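Local coordinates for Ulp1-like SUMO protease (Chaetomium thermophilum, PDB 6DG4), which probably removes SUMO from its conjugates as a Ulp1-family cysteine protease, of which this chain is the C-terminal catalytic domain, at residues Arg110-Ala115 against Lys174-Asp179; Val117-Phe122 against Glu178-Glu183; Ile130-Ser135 against Glu163-Lys168; Ala141-Gly146 against Leu170-Phe175. One frame throughout, in Å; residues are numbered along the deposited sequence.

Contact 1 (Arg110-Ala115 against Lys174-Asp179). With SO4 (sulfate ion), chain B.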
# COMPACT_ATOMS: atom_id res chain seq x y z
N ARG A 110 8.48 2.67 -18.59
CA ARG A 110 7.50 1.59 -18.76
C ARG A 110 6.71 1.38 -17.48
O ARG A 110 5.49 1.23 -17.51
CB ARG A 110 8.20 0.31 -19.20
CG ARG A 110 7.28 -0.88 -19.39
CD ARG A 110 8.04 -2.11 -19.88
N LEU A 111 7.39 1.38 -16.33
CA LEU A 111 6.69 1.16 -15.07
C LEU A 111 5.77 2.33 -14.74
O LEU A 111 4.65 2.13 -14.25
CB LEU A 111 7.69 0.90 -13.93
CG LEU A 111 8.49 -0.40 -14.01
CD1 LEU A 111 9.38 -0.53 -12.79
CD2 LEU A 111 7.57 -1.62 -14.12
N LEU A 112 6.21 3.57 -15.00
CA LEU A 112 5.34 4.73 -14.81
C LEU A 112 4.09 4.63 -15.67
O LEU A 112 2.97 4.85 -15.20
CB LEU A 112 6.10 6.02 -15.11
CG LEU A 112 7.19 6.35 -14.08
CD1 LEU A 112 8.13 7.41 -14.62
CD2 LEU A 112 6.55 6.80 -12.78
N ARG A 113 4.27 4.28 -16.95
CA ARG A 113 3.12 4.17 -17.84
C ARG A 113 2.17 3.06 -17.40
O ARG A 113 0.94 3.22 -17.48
CB ARG A 113 3.60 3.96 -19.28
CG ARG A 113 4.23 5.21 -19.88
CD ARG A 113 4.53 5.07 -21.36
NE ARG A 113 5.53 4.04 -21.66
CZ ARG A 113 6.85 4.24 -21.67
NH1 ARG A 113 7.35 5.43 -21.36
NH2 ARG A 113 7.67 3.24 -21.97
N ARG A 114 2.71 1.94 -16.92
CA ARG A 114 1.85 0.84 -16.48
C ARG A 114 1.05 1.21 -15.25
O ARG A 114 -0.06 0.70 -15.05
CB ARG A 114 2.70 -0.41 -16.22
CG ARG A 114 2.81 -1.33 -17.43
CD ARG A 114 3.96 -2.33 -17.29
NE ARG A 114 3.90 -3.39 -18.31
CZ ARG A 114 4.13 -3.20 -19.61
NH1 ARG A 114 4.41 -1.99 -20.07
NH2 ARG A 114 4.06 -4.23 -20.44
N ALA A 115 1.58 2.11 -14.42
CA ALA A 115 0.86 2.65 -13.27
C ALA A 115 -0.01 3.85 -13.63
O ALA A 115 -0.64 4.43 -12.74
CB ALA A 115 1.85 3.06 -12.18
N LYS A 174 9.97 15.66 -10.20
CA LYS A 174 10.54 16.62 -11.14
C LYS A 174 10.69 16.01 -12.52
O LYS A 174 10.41 16.66 -13.54
CB LYS A 174 11.90 17.08 -10.61
CG LYS A 174 12.64 18.03 -11.54
CD LYS A 174 13.84 18.60 -10.85
CE LYS A 174 14.52 19.64 -11.72
NZ LYS A 174 15.48 20.47 -10.94
N PHE A 175 11.11 14.74 -12.59
CA PHE A 175 11.27 14.09 -13.88
C PHE A 175 9.94 14.01 -14.62
O PHE A 175 9.89 14.26 -15.83
CB PHE A 175 11.85 12.69 -13.69
CG PHE A 175 11.91 11.91 -14.96
CD1 PHE A 175 12.97 12.06 -15.83
CD2 PHE A 175 10.88 11.04 -15.31
CE1 PHE A 175 13.02 11.35 -17.01
CE2 PHE A 175 10.93 10.33 -16.49
CZ PHE A 175 11.99 10.49 -17.35
N VAL A 176 8.87 13.62 -13.93
CA VAL A 176 7.58 13.47 -14.58
C VAL A 176 7.02 14.82 -15.02
O VAL A 176 6.52 14.98 -16.14
CB VAL A 176 6.59 12.72 -13.67
CG1 VAL A 176 5.22 12.70 -14.30
CG2 VAL A 176 7.08 11.30 -13.40
N LEU A 177 7.09 15.82 -14.14
CA LEU A 177 6.39 17.08 -14.38
C LEU A 177 7.14 18.03 -15.31
O LEU A 177 6.50 18.90 -15.91
CB LEU A 177 6.08 17.80 -13.07
CG LEU A 177 4.87 17.25 -12.31
CD1 LEU A 177 4.73 17.94 -10.97
CD2 LEU A 177 3.61 17.42 -13.14
N GLU A 178 8.45 17.90 -15.45
CA GLU A 178 9.24 18.70 -16.41
C GLU A 178 9.01 20.18 -16.14
O GLU A 178 9.22 20.63 -15.00
CB GLU A 178 8.92 18.24 -17.83
CG GLU A 178 9.16 16.78 -18.09
CD GLU A 178 8.86 16.38 -19.52
OE1 GLU A 178 8.14 17.12 -20.23
OE2 GLU A 178 9.33 15.31 -19.94
N ASP A 179 8.60 20.97 -17.14
CA ASP A 179 8.40 22.40 -16.96
C ASP A 179 7.22 22.74 -16.07
O ASP A 179 7.02 23.92 -15.77
CB ASP A 179 8.27 23.11 -18.32
CG ASP A 179 7.10 22.61 -19.16
OD1 ASP A 179 6.47 21.59 -18.80
OD2 ASP A 179 6.82 23.24 -20.20
S SO4 B . 5.43 0.33 -23.25
O1 SO4 B . 4.82 1.19 -22.24
O2 SO4 B . 5.16 -1.07 -22.93
O3 SO4 B . 6.87 0.56 -23.28
O4 SO4 B . 4.86 0.65 -24.56

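Contact 2 (Val117-Phe122 against Glu178-Glu183)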
# COMPACT_ATOMS: atom_id res chain seq x y z
N VAL A 117 0.88 6.82 -14.53
CA VAL A 117 1.49 8.03 -14.00
C VAL A 117 2.16 8.72 -15.18
O VAL A 117 3.28 8.36 -15.57
CB VAL A 117 2.48 7.72 -12.88
CG1 VAL A 117 3.14 8.98 -12.38
CG2 VAL A 117 1.77 7.01 -11.73
N ARG A 118 1.49 9.71 -15.75
CA ARG A 118 1.98 10.46 -16.89
C ARG A 118 1.93 11.95 -16.57
O ARG A 118 1.21 12.40 -15.68
CB ARG A 118 1.15 10.17 -18.14
CG ARG A 118 1.28 8.73 -18.63
CD ARG A 118 0.33 8.47 -19.78
NE ARG A 118 0.53 7.15 -20.38
CZ ARG A 118 -0.04 6.02 -19.94
NH1 ARG A 118 -0.85 6.02 -18.89
NH2 ARG A 118 0.22 4.88 -20.57
N LYS A 119 2.72 12.73 -17.31
CA LYS A 119 2.74 14.17 -17.10
C LYS A 119 1.34 14.76 -17.16
O LYS A 119 0.96 15.59 -16.33
CB LYS A 119 3.65 14.83 -18.13
CG LYS A 119 3.80 16.35 -17.98
CD LYS A 119 4.75 16.91 -19.03
CE LYS A 119 4.89 18.41 -18.90
NZ LYS A 119 5.81 18.96 -19.93
N ALA A 120 0.54 14.35 -18.15
CA ALA A 120 -0.75 14.99 -18.38
C ALA A 120 -1.71 14.81 -17.22
O ALA A 120 -2.52 15.71 -16.95
CB ALA A 120 -1.38 14.46 -19.67
N ASN A 121 -1.68 13.68 -16.53
CA ASN A 121 -2.63 13.41 -15.46
C ASN A 121 -2.01 13.43 -14.07
O ASN A 121 -2.73 13.22 -13.09
CB ASN A 121 -3.35 12.07 -15.68
CG ASN A 121 -2.44 10.88 -15.44
OD1 ASN A 121 -1.39 10.76 -16.06
ND2 ASN A 121 -2.85 9.99 -14.53
N PHE A 122 -0.71 13.71 -13.96
CA PHE A 122 -0.02 13.57 -12.68
C PHE A 122 -0.71 14.33 -11.56
O PHE A 122 -0.98 13.77 -10.49
CB PHE A 122 1.44 14.02 -12.83
CG PHE A 122 2.28 13.74 -11.62
CD1 PHE A 122 2.81 12.48 -11.43
CD2 PHE A 122 2.52 14.72 -10.68
CE1 PHE A 122 3.58 12.21 -10.32
CE2 PHE A 122 3.29 14.45 -9.57
CZ PHE A 122 3.81 13.19 -9.39
N GLU A 178 8.45 17.90 -15.45
CA GLU A 178 9.24 18.70 -16.41
C GLU A 178 9.01 20.18 -16.14
O GLU A 178 9.22 20.63 -15.00
CB GLU A 178 8.92 18.24 -17.83
CG GLU A 178 9.16 16.78 -18.09
CD GLU A 178 8.86 16.38 -19.52
OE1 GLU A 178 8.14 17.12 -20.23
OE2 GLU A 178 9.33 15.31 -19.94
N ASP A 179 8.60 20.97 -17.14
CA ASP A 179 8.40 22.40 -16.96
C ASP A 179 7.22 22.74 -16.07
O ASP A 179 7.02 23.92 -15.77
CB ASP A 179 8.27 23.11 -18.32
CG ASP A 179 7.10 22.61 -19.16
OD1 ASP A 179 6.47 21.59 -18.80
OD2 ASP A 179 6.82 23.24 -20.20
N GLN A 180 6.43 21.75 -15.65
CA GLN A 180 5.35 21.98 -14.70
C GLN A 180 5.79 21.78 -13.25
O GLN A 180 4.97 21.93 -12.34
CB GLN A 180 4.16 21.07 -15.03
CG GLN A 180 3.67 21.17 -16.46
CD GLN A 180 3.24 22.57 -16.84
OE1 GLN A 180 2.41 23.18 -16.16
NE2 GLN A 180 3.80 23.09 -17.93
N PHE A 181 7.06 21.44 -13.01
CA PHE A 181 7.58 21.28 -11.66
C PHE A 181 7.97 22.63 -11.07
O PHE A 181 8.84 23.33 -11.61
CB PHE A 181 8.80 20.36 -11.67
CG PHE A 181 9.33 20.06 -10.29
CD1 PHE A 181 8.57 19.33 -9.39
CD2 PHE A 181 10.58 20.50 -9.91
CE1 PHE A 181 9.06 19.05 -8.13
CE2 PHE A 181 11.07 20.22 -8.65
CZ PHE A 181 10.31 19.50 -7.76
N VAL A 182 7.35 22.97 -9.94
CA VAL A 182 7.60 24.22 -9.23
C VAL A 182 8.20 23.82 -7.89
O VAL A 182 7.46 23.49 -6.95
CB VAL A 182 6.32 25.04 -9.06
CG1 VAL A 182 6.63 26.35 -8.36
CG2 VAL A 182 5.67 25.30 -10.41
N GLU A 183 9.53 23.84 -7.81
CA GLU A 183 10.23 23.14 -6.73
C GLU A 183 9.82 23.64 -5.36
O GLU A 183 9.66 22.85 -4.42
CB GLU A 183 11.74 23.25 -6.91
CG GLU A 183 12.29 24.68 -6.83
CD GLU A 183 13.78 24.77 -7.12
OE1 GLU A 183 14.39 23.74 -7.49
OE2 GLU A 183 14.34 25.88 -6.99

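Contact 3 (Ile130-Ser135 against Glu163-Lys168)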
# COMPACT_ATOMS: atom_id res chain seq x y z
N ILE A 130 3.96 3.68 -3.22
CA ILE A 130 5.20 3.06 -3.67
C ILE A 130 5.74 2.20 -2.53
O ILE A 130 6.30 2.71 -1.56
CB ILE A 130 6.24 4.13 -4.09
CG1 ILE A 130 5.70 4.95 -5.26
CG2 ILE A 130 7.56 3.47 -4.46
CD1 ILE A 130 6.51 6.21 -5.55
N PRO A 131 5.57 0.88 -2.61
CA PRO A 131 6.15 0.01 -1.58
C PRO A 131 7.65 -0.11 -1.78
O PRO A 131 8.13 -0.33 -2.89
CB PRO A 131 5.46 -1.34 -1.82
CG PRO A 131 4.47 -1.14 -2.91
CD PRO A 131 4.84 0.12 -3.63
N ILE A 132 8.40 0.03 -0.68
CA ILE A 132 9.85 0.06 -0.71
C ILE A 132 10.36 -1.05 0.19
O ILE A 132 9.99 -1.13 1.36
CB ILE A 132 10.39 1.42 -0.21
CG1 ILE A 132 10.01 2.53 -1.20
CG2 ILE A 132 11.90 1.35 -0.01
CD1 ILE A 132 10.40 3.93 -0.75
N CYS A 133 11.24 -1.89 -0.34
CA CYS A 133 11.88 -2.93 0.45
C CYS A 133 13.39 -2.75 0.36
O CYS A 133 13.97 -2.91 -0.72
CB CYS A 133 11.48 -4.32 -0.03
SG CYS A 133 11.97 -5.61 1.13
N GLU A 134 14.02 -2.42 1.48
CA GLU A 134 15.48 -2.33 1.57
C GLU A 134 15.94 -3.13 2.78
O GLU A 134 15.41 -2.95 3.88
CB GLU A 134 15.93 -0.88 1.71
CG GLU A 134 15.60 -0.05 0.49
CD GLU A 134 16.14 1.36 0.56
OE1 GLU A 134 16.40 1.84 1.69
OE2 GLU A 134 16.32 1.97 -0.51
N SER A 135 16.93 -4.00 2.57
CA SER A 135 17.43 -4.85 3.65
C SER A 135 16.29 -5.60 4.33
O SER A 135 16.26 -5.73 5.56
CB SER A 135 18.24 -4.03 4.66
OG SER A 135 19.26 -3.30 4.01
N GLU A 163 15.47 10.99 4.71
CA GLU A 163 15.79 12.10 3.81
C GLU A 163 16.22 11.59 2.44
O GLU A 163 15.88 12.18 1.41
CB GLU A 163 16.87 12.98 4.42
CG GLU A 163 16.44 13.66 5.72
CD GLU A 163 15.17 14.48 5.56
OE1 GLU A 163 15.09 15.27 4.59
OE2 GLU A 163 14.26 14.31 6.40
N ARG A 164 16.96 10.48 2.41
CA ARG A 164 17.38 9.90 1.14
C ARG A 164 16.18 9.50 0.28
O ARG A 164 16.15 9.77 -0.92
CB ARG A 164 18.27 8.69 1.42
CG ARG A 164 18.52 7.80 0.24
CD ARG A 164 19.46 6.68 0.63
NE ARG A 164 19.31 5.55 -0.26
CZ ARG A 164 18.44 4.56 -0.09
NH1 ARG A 164 18.39 3.58 -0.97
NH2 ARG A 164 17.63 4.55 0.96
N VAL A 165 15.19 8.85 0.88
CA VAL A 165 14.00 8.47 0.13
C VAL A 165 13.23 9.70 -0.33
O VAL A 165 12.80 9.80 -1.48
CB VAL A 165 13.11 7.52 0.95
CG1 VAL A 165 11.79 7.28 0.23
CG2 VAL A 165 13.83 6.20 1.17
N LYS A 166 13.04 10.67 0.58
CA LYS A 166 12.31 11.88 0.22
C LYS A 166 12.94 12.57 -0.97
O LYS A 166 12.23 13.03 -1.88
CB LYS A 166 12.28 12.84 1.41
CG LYS A 166 11.44 12.37 2.58
CD LYS A 166 11.79 13.20 3.81
CE LYS A 166 10.94 12.86 4.99
NZ LYS A 166 11.35 13.64 6.18
N ALA A 167 14.26 12.70 -0.98
CA ALA A 167 14.93 13.35 -2.10
C ALA A 167 14.72 12.58 -3.40
O ALA A 167 14.53 13.19 -4.47
CB ALA A 167 16.42 13.51 -1.80
N LYS A 168 14.76 11.25 -3.34
CA LYS A 168 14.53 10.45 -4.54
C LYS A 168 13.10 10.60 -5.04
O LYS A 168 12.86 10.62 -6.26
CB LYS A 168 14.86 8.99 -4.26
CG LYS A 168 16.36 8.75 -4.17
CD LYS A 168 16.69 7.32 -3.85
CE LYS A 168 18.19 7.15 -3.67
NZ LYS A 168 18.94 7.48 -4.90

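Contact 4 (Ala141-Gly146 against Leu170-Phe175)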
# COMPACT_ATOMS: atom_id res chain seq x y z
N ALA A 141 6.37 4.69 0.54
CA ALA A 141 6.43 6.05 0.04
C ALA A 141 5.05 6.42 -0.50
O ALA A 141 4.37 5.60 -1.12
CB ALA A 141 7.49 6.20 -1.04
N VAL A 142 4.65 7.66 -0.26
CA VAL A 142 3.35 8.16 -0.70
C VAL A 142 3.58 9.53 -1.32
O VAL A 142 4.08 10.44 -0.66
CB VAL A 142 2.35 8.26 0.46
CG1 VAL A 142 0.98 8.72 -0.05
CG2 VAL A 142 2.23 6.93 1.18
N ILE A 143 3.22 9.67 -2.58
CA ILE A 143 3.20 10.97 -3.24
C ILE A 143 1.74 11.39 -3.33
O ILE A 143 0.87 10.59 -3.71
CB ILE A 143 3.86 10.91 -4.62
CG1 ILE A 143 5.32 10.44 -4.50
CG2 ILE A 143 3.80 12.28 -5.29
CD1 ILE A 143 5.99 10.14 -5.84
N ARG A 144 1.46 12.63 -2.96
CA ARG A 144 0.10 13.18 -2.99
C ARG A 144 0.14 14.38 -3.93
O ARG A 144 0.38 15.52 -3.50
CB ARG A 144 -0.36 13.55 -1.59
CG ARG A 144 -0.34 12.37 -0.63
CD ARG A 144 -0.69 12.79 0.78
NE ARG A 144 -2.12 12.71 1.03
CZ ARG A 144 -2.74 13.29 2.05
NH1 ARG A 144 -2.06 14.06 2.90
NH2 ARG A 144 -4.04 13.10 2.21
N PRO A 145 -0.08 14.17 -5.24
CA PRO A 145 0.15 15.26 -6.19
C PRO A 145 -0.74 16.47 -6.00
O PRO A 145 -0.28 17.60 -6.20
CB PRO A 145 -0.08 14.58 -7.55
CG PRO A 145 0.31 13.14 -7.29
CD PRO A 145 -0.27 12.88 -5.92
N GLY A 146 -2.01 16.29 -5.63
CA GLY A 146 -2.87 17.44 -5.40
C GLY A 146 -2.40 18.30 -4.25
O GLY A 146 -2.66 19.50 -4.22
N LEU A 170 11.25 13.34 -4.73
CA LEU A 170 11.16 14.64 -5.38
C LEU A 170 11.87 14.64 -6.74
O LEU A 170 11.41 15.31 -7.67
CB LEU A 170 11.73 15.73 -4.48
CG LEU A 170 10.83 16.08 -3.29
CD1 LEU A 170 11.59 16.87 -2.24
CD2 LEU A 170 9.61 16.87 -3.74
N GLU A 171 12.96 13.89 -6.87
CA GLU A 171 13.60 13.75 -8.18
C GLU A 171 12.65 13.09 -9.18
O GLU A 171 12.58 13.50 -10.34
CB GLU A 171 14.90 12.96 -8.04
CG GLU A 171 16.00 13.71 -7.31
CD GLU A 171 17.19 12.84 -6.92
OE1 GLU A 171 17.14 11.60 -7.12
OE2 GLU A 171 18.18 13.40 -6.39
N LEU A 172 11.91 12.08 -8.72
CA LEU A 172 10.94 11.42 -9.59
C LEU A 172 9.84 12.39 -10.02
O LEU A 172 9.46 12.43 -11.19
CB LEU A 172 10.34 10.22 -8.85
CG LEU A 172 9.20 9.47 -9.55
CD1 LEU A 172 9.69 8.83 -10.85
CD2 LEU A 172 8.64 8.41 -8.62
N VAL A 173 9.30 13.15 -9.06
CA VAL A 173 8.26 14.13 -9.38
C VAL A 173 8.76 15.13 -10.41
O VAL A 173 8.06 15.44 -11.39
CB VAL A 173 7.77 14.82 -8.09
CG1 VAL A 173 6.83 15.96 -8.40
CG2 VAL A 173 7.09 13.81 -7.15
N LYS A 174 9.97 15.66 -10.20
CA LYS A 174 10.54 16.62 -11.14
C LYS A 174 10.69 16.01 -12.52
O LYS A 174 10.41 16.66 -13.54
CB LYS A 174 11.90 17.08 -10.61
CG LYS A 174 12.64 18.03 -11.54
CD LYS A 174 13.84 18.60 -10.85
CE LYS A 174 14.52 19.64 -11.72
NZ LYS A 174 15.48 20.47 -10.94
N PHE A 175 11.11 14.74 -12.59
CA PHE A 175 11.27 14.09 -13.88
C PHE A 175 9.94 14.01 -14.62
O PHE A 175 9.89 14.26 -15.83
CB PHE A 175 11.85 12.69 -13.69
CG PHE A 175 11.91 11.91 -14.96
CD1 PHE A 175 12.97 12.06 -15.83
CD2 PHE A 175 10.88 11.04 -15.31
CE1 PHE A 175 13.02 11.35 -17.01
CE2 PHE A 175 10.93 10.33 -16.49
CZ PHE A 175 11.99 10.49 -17.35

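Contact 1 (Arg110-Ala115 against Lys174-Asp179)
Leu112 carries the whole apolar contact on its side. It reaches from helix 109-114 to the last turn of helix 163-177, and one methyl does the touching: Leu112 CD1 lies 4.2 Å from Val176 CG2 and 4.5 Å from Phe175 CE2. The methyl comes to the phenyl ring at a slant. Leu112 and Val176 are buried, whereas the phenyl group stands out at the surface. The contact is light, burying 80 Å² in all; the closest CA atoms, Leu112 CA and Val176 CA, are 9.0 Å apart. Phe96 of helix 96-103 also packs on Leu112.

The polar contacts belong to a sulfate, probably from the crystallisation liquor, held by two arginines of helix 109-114. Arg113 offers the edge of its guanidinium that carries NE and NH2. Arg113 NE gives a nearly straight bond to sulfate O1 (3.0 Å, 171°), and Arg113 NH2 reaches sulfate O3 at 3.1 Å. The bend at chi3 (-64°) folds this group back over its own helix, where Arg110 N lies over one face. Arg114, extended from CG to NE, comes from another direction and bonds sulfate O2 through NH1 at 3.1 Å. The two arginines are thus gathered round a common anion, which probably offsets their charge. Taken together, this is plain helix-to-helix packing through one leucine, within the catalytic domain of a C48 peptidase.

Contact 2 (Val117-Phe122 against Glu178-Glu183)
A surface salt-bridge network joins two loops here, Lys119 from the loop before strand 127-134 meeting Glu178 and Asp179 just where helix 163-177 gives out. Lys119 is fully extended, its CG opposite the backbone N across the CA-CB bond (chi1 -178°), and this carries NZ between the two acids. Lys119 NZ lies 3.0 Å from Glu178 OE1, which it meets on the anti side, and 2.9 Å from Asp179 OD1, which it meets on the syn side but well out of the carboxylate plane. The lysine chain crosses both acidic side chains at about a right angle. Asp179 OD1 takes a second bond, from Gln180 NE2 at 3.2 Å, and the two donors approach from opposite faces of the carboxylate. Lys119 CE rests on Gln180 CG at 3.9 Å. A methionine in place of Lys119 would probably leave the Glu178 and Asp179 carboxylates without their shared cation, Asp179 keeping the bond from Gln180. On the other loop, positive phi at Glu178 turns the chain out of the helix, and Phe181 N bonds back to Glu178 O at 3.0 Å. The arrangement is that of a bridging lysine tying a loop to a helix exit.

Contact 3 (Ile130-Ser135 against Glu163-Lys168)
Glu134 OE2 is gripped by several donors: Arg164 NH1 bonds it at 2.7 Å, Arg164 NH2 reaches it weakly, and Trp97 NE1 of helix 96-103 donates to it as well. This salt bridge sits where the end of strand 127-134, in the mixed sheet of the catalytic domain, faces the first turns of helix 163-177, so the contact is helix-on-sheet packing finished by an ion pair at its outer end. Arg164 holds the acid end-on, NH1 on Glu134 OE2 and NH2 on Glu134 OE1 at 3.1 Å, the latter through the syn lone pair of that oxygen. The grip is not flat, for the carboxylate and guanidinium planes stand 38° apart. NH1 nevertheless makes a fairly straight bond (162°), with OE2 close to the guanidinium plane. Both side chains are extended and come from opposite directions; Arg164 CG lies opposite its backbone N (chi1 166°), which sends the group out toward the strand. Leu101 packs on both residues. With an alanine in place of Glu134, the Arg164 guanidinium would probably lose its countercharge and be freer to turn, and Trp97 NE1 would lose this acceptor. Deeper in, the contact becomes apolar, with Ile132 and Val165 both buried. They reach toward each other tip to tip, and the meeting atoms are Ile132 CD1 and Val165 CG1, 3.8 Å apart.

Contact 4 (Ala141-Gly146 against Leu170-Phe175)
Between 141-146 and 170-175 the backbones come nearest at Ile143 CA and Val173 CA, 8.6 Å apart, a gap that side chains alone fill. Ile143 does so from the strand. Its CG1 branch lies beside the backbone N, opposite the carbonyl carbon (chi1 -58°), and runs on extended so that CD1 is carried out to the helix. That methyl, Ile143 CD1, lies 4.0 Å from Val173 CG2 and 4.2 Å from Leu172 CD2, touching two successive residues of the helix. The second branch also joins in, Ile143 CG2 resting 4.1 Å from Val173 CG2, so the valine methyl has both isoleucine methyls against it. The two side chains do not butt end to end but slide past each other in opposite directions.

The helix belongs to a beta-alpha-beta crossover: it links strand 149-153 to strand 187-188, which run parallel and side by side in the mixed sheet, and on the way it covers strand 137-144. Val173 accordingly packs on Val150 too, and on Trp186 in the loop before the last strand. All three residues of the contact are buried. The strand is held in the sheet by backbone hydrogen bonds between Ile143 and Ile128 and between Val142 and Ser151, while the helix keeps its own bonding, Lys174 N to Leu170 O at 2.9 Å and Phe175 N to Glu171 O at 3.0 Å.

How the contacts relate
Helix 163-177 runs through contacts 1, 3 and 4, and contact 2 takes up the chain as it leaves that helix. Contact 4 is wholly buried and apolar; contact 1 is buried at its centre, with its charged groups turned to a sulfate; contact 3 changes from apolar to ionic toward the strand end; contact 2 is a surface network of charges. Contacts 3 and 4 use neighbouring strands, joined by an Ile130 N to Ala141 O bond, probably a hydrogen bond. Contact 1 meets contact 4 through Leu112 and Leu172, and contact 2 meets it through Phe122 and Phe181, which both pack on Val173.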